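Local coordinates for DNA repair protein RecN (Deinococcus radiodurans, PDB 4ABY), which probably hydrolyses ATP through its SMC-like head domain and may take part in the recombinational repair of damaged DNA, at residues 148-154 against 316-322. Residues are numbered along the deposited sequence; the frame is centred on the assembly and turned at random.
Sequences RLTIHWQ and TPSVVFD
Thr316 and Thr150 bring their hydroxyls together where 148-154 starts to run alongside 316-322, OG1 to OG1 at 2.8 Å. With chi1 at 61°, Thr316 OG1 sits between its own backbone N and carbonyl carbon and also donates to Ser318 O, from above that carbonyl's plane. Pro317 follows, its CG and CD resting against Arg148 O, and the same oxygen accepts Ser318 N at 3.3 Å, almost in line with the carbonyl. Val319 CG1 reaches His152 CD2 at 3.5 Å. Val320 pairs in parallel with Ile151, its N donating to Thr150 O and its O accepting His152 N, while its CB meets Ile151 CG1 at 3.6 Å, the two side chains lying abreast on the face turned to helix 69-83. On the other face, Phe321 CE1 approaches His152 CD2, the ring planes 33° apart; side chains of helix 298-312 touch both rings, and His152 ND1 is hydrogen-bonded to Ser156 OG. Asp322 ends the walk: OD2 accepts Gln154 NE2 at 2.9 Å on its anti side, nearly straight at 166°, while Asp322 O lies at the edge of the Trp153 indole. Gln154 gets there by bending at chi2, its CD over one face of that indole. An alanine in place of Gln154 would probably leave Asp322 OD2 without this donor and uncover part of the Trp153 ring. The example is that of an ABC-type ATPase head: 318-321 is the Walker B strand, flanked by 149-152 at the sheet edge, whose trailing Gln154 fits the Q-loop position. With Lys73 of the predicted ATP site beside Asp322, the amide-carboxylate bond probably helps hold the two side chains in a fixed relation there, consistent with a link between Q-loop and Walker B.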
loop_
_atom_site.group_PDB
_atom_site.type_symbol
_atom_site.label_atom_id
_atom_site.label_comp_id
_atom_site.label_asym_id
_atom_site.label_seq_id
_atom_site.Cartn_x
_atom_site.Cartn_y
_atom_site.Cartn_z
ATOM N N ARG A 148 -1.417 9.845 4.236
ATOM C CA ARG A 148 -2.597 9.316 4.910
ATOM C C ARG A 148 -2.995 7.942 4.374
ATOM O O ARG A 148 -3.330 7.038 5.140
ATOM C CB ARG A 148 -3.779 10.279 4.750
ATOM C CG ARG A 148 -3.540 11.703 5.237
ATOM C CD ARG A 148 -3.208 11.754 6.717
ATOM N NE ARG A 148 -3.413 13.085 7.288
ATOM C CZ ARG A 148 -2.574 14.110 7.138
ATOM N NH1 ARG A 148 -1.465 13.971 6.417
ATOM N NH2 ARG A 148 -2.846 15.281 7.702
ATOM N N LEU A 149 -2.963 7.801 3.052
ATOM C CA LEU A 149 -3.417 6.588 2.385
ATOM C C LEU A 149 -2.294 5.829 1.697
ATOM O O LEU A 149 -1.336 6.415 1.204
ATOM C CB LEU A 149 -4.477 6.924 1.340
ATOM C CG LEU A 149 -5.943 6.835 1.749
ATOM C CD1 LEU A 149 -6.821 7.121 0.546
ATOM C CD2 LEU A 149 -6.249 5.461 2.316
ATOM N N THR A 150 -2.435 4.511 1.657
ATOM C CA THR A 150 -1.569 3.658 0.858
ATOM C C THR A 150 -2.440 2.593 0.217
ATOM O O THR A 150 -3.004 1.759 0.915
ATOM C CB THR A 150 -0.524 2.951 1.720
ATOM O OG1 THR A 150 0.390 3.912 2.256
ATOM C CG2 THR A 150 0.240 1.953 0.887
ATOM N N ILE A 151 -2.579 2.627 -1.101
ATOM C CA ILE A 151 -3.311 1.572 -1.788
ATOM C C ILE A 151 -2.330 0.630 -2.464
ATOM O O ILE A 151 -1.501 1.067 -3.258
ATOM C CB ILE A 151 -4.273 2.123 -2.843
ATOM C CG1 ILE A 151 -5.479 2.783 -2.177
ATOM C CG2 ILE A 151 -4.739 1.010 -3.759
ATOM C CD1 ILE A 151 -5.277 4.230 -1.856
ATOM N N HIS A 152 -2.421 -0.660 -2.158
ATOM C CA HIS A 152 -1.433 -1.600 -2.673
ATOM C C HIS A 152 -1.843 -2.364 -3.916
ATOM O O HIS A 152 -3.015 -2.672 -4.129
ATOM C CB HIS A 152 -0.923 -2.549 -1.594
ATOM C CG HIS A 152 0.097 -1.931 -0.692
ATOM N ND1 HIS A 152 1.228 -1.307 -1.168
ATOM C CD2 HIS A 152 0.154 -1.836 0.656
ATOM C CE1 HIS A 152 1.938 -0.855 -0.151
ATOM N NE2 HIS A 152 1.309 -1.163 0.968
ATOM N N TRP A 153 -0.817 -2.692 -4.698
ATOM C CA TRP A 153 -0.950 -3.130 -6.075
ATOM C C TRP A 153 -1.119 -1.852 -6.895
ATOM O O TRP A 153 -0.163 -1.398 -7.513
ATOM C CB TRP A 153 -2.063 -4.185 -6.204
ATOM C CG TRP A 153 -2.719 -4.454 -7.550
ATOM C CD1 TRP A 153 -3.787 -5.282 -7.756
ATOM C CD2 TRP A 153 -2.391 -3.903 -8.836
ATOM N NE1 TRP A 153 -4.144 -5.282 -9.076
ATOM C CE2 TRP A 153 -3.307 -4.445 -9.763
ATOM C CE3 TRP A 153 -1.423 -3.012 -9.298
ATOM C CZ2 TRP A 153 -3.279 -4.125 -11.116
ATOM C CZ3 TRP A 153 -1.401 -2.692 -10.638
ATOM C CH2 TRP A 153 -2.321 -3.250 -11.534
ATOM N N GLN A 154 -2.285 -1.223 -6.855
ATOM C CA GLN A 154 -2.510 -0.055 -7.712
ATOM C C GLN A 154 -1.600 1.153 -7.454
ATOM O O GLN A 154 -1.298 1.905 -8.378
ATOM C CB GLN A 154 -3.973 0.387 -7.686
ATOM C CG GLN A 154 -4.883 -0.460 -8.528
ATOM C CD GLN A 154 -5.389 -1.675 -7.787
ATOM O OE1 GLN A 154 -4.915 -1.998 -6.700
ATOM N NE2 GLN A 154 -6.366 -2.353 -8.371
ATOM N N THR A 316 1.722 4.814 6.835
ATOM C CA THR A 316 0.509 5.618 6.804
ATOM C C THR A 316 -0.552 5.012 7.716
ATOM O O THR A 316 -0.587 3.800 7.910
ATOM C CB THR A 316 -0.059 5.721 5.380
ATOM O OG1 THR A 316 -0.392 4.410 4.902
ATOM C CG2 THR A 316 0.954 6.360 4.442
ATOM N N PRO A 317 -1.428 5.858 8.278
ATOM C CA PRO A 317 -2.478 5.412 9.201
ATOM C C PRO A 317 -3.441 4.421 8.560
ATOM O O PRO A 317 -3.995 3.574 9.261
ATOM C CB PRO A 317 -3.221 6.713 9.548
ATOM C CG PRO A 317 -2.824 7.692 8.498
ATOM C CD PRO A 317 -1.433 7.320 8.104
ATOM N N SER A 318 -3.641 4.537 7.249
ATOM C CA SER A 318 -4.572 3.675 6.524
ATOM C C SER A 318 -3.883 3.015 5.346
ATOM O O SER A 318 -3.097 3.650 4.647
ATOM C CB SER A 318 -5.770 4.479 6.023
ATOM O OG SER A 318 -6.443 5.112 7.097
ATOM N N VAL A 319 -4.174 1.733 5.141
ATOM C CA VAL A 319 -3.606 0.965 4.035
ATOM C C VAL A 319 -4.686 0.149 3.322
ATOM O O VAL A 319 -5.625 -0.334 3.953
ATOM C CB VAL A 319 -2.494 0.017 4.518
ATOM C CG1 VAL A 319 -1.848 -0.689 3.335
ATOM C CG2 VAL A 319 -1.455 0.784 5.322
ATOM N N VAL A 320 -4.569 0.045 2.004
ATOM C CA VAL A 320 -5.545 -0.690 1.212
ATOM C C VAL A 320 -4.898 -1.778 0.364
ATOM O O VAL A 320 -3.925 -1.529 -0.347
ATOM C CB VAL A 320 -6.347 0.251 0.292
ATOM C CG1 VAL A 320 -7.218 -0.554 -0.659
ATOM C CG2 VAL A 320 -7.191 1.208 1.120
ATOM N N PHE A 321 -5.453 -2.981 0.437
ATOM C CA PHE A 321 -4.963 -4.099 -0.354
ATOM C C PHE A 321 -6.085 -4.556 -1.272
ATOM O O PHE A 321 -7.205 -4.790 -0.820
ATOM C CB PHE A 321 -4.517 -5.247 0.552
ATOM C CG PHE A 321 -3.426 -4.873 1.513
ATOM C CD1 PHE A 321 -2.095 -4.981 1.147
ATOM C CD2 PHE A 321 -3.731 -4.411 2.783
ATOM C CE1 PHE A 321 -1.088 -4.638 2.029
ATOM C CE2 PHE A 321 -2.728 -4.067 3.670
ATOM C CZ PHE A 321 -1.405 -4.180 3.291
ATOM N N ASP A 322 -5.781 -4.748 -2.530
ATOM C CA ASP A 322 -6.753 -5.240 -3.460
ATOM C C ASP A 322 -6.377 -6.604 -3.933
ATOM O O ASP A 322 -5.295 -6.813 -4.393
ATOM C CB ASP A 322 -6.741 -4.378 -4.689
ATOM C CG ASP A 322 -7.858 -4.677 -5.614
ATOM O OD1 ASP A 322 -8.894 -5.160 -5.163
ATOM O OD2 ASP A 322 -7.708 -4.411 -6.795
#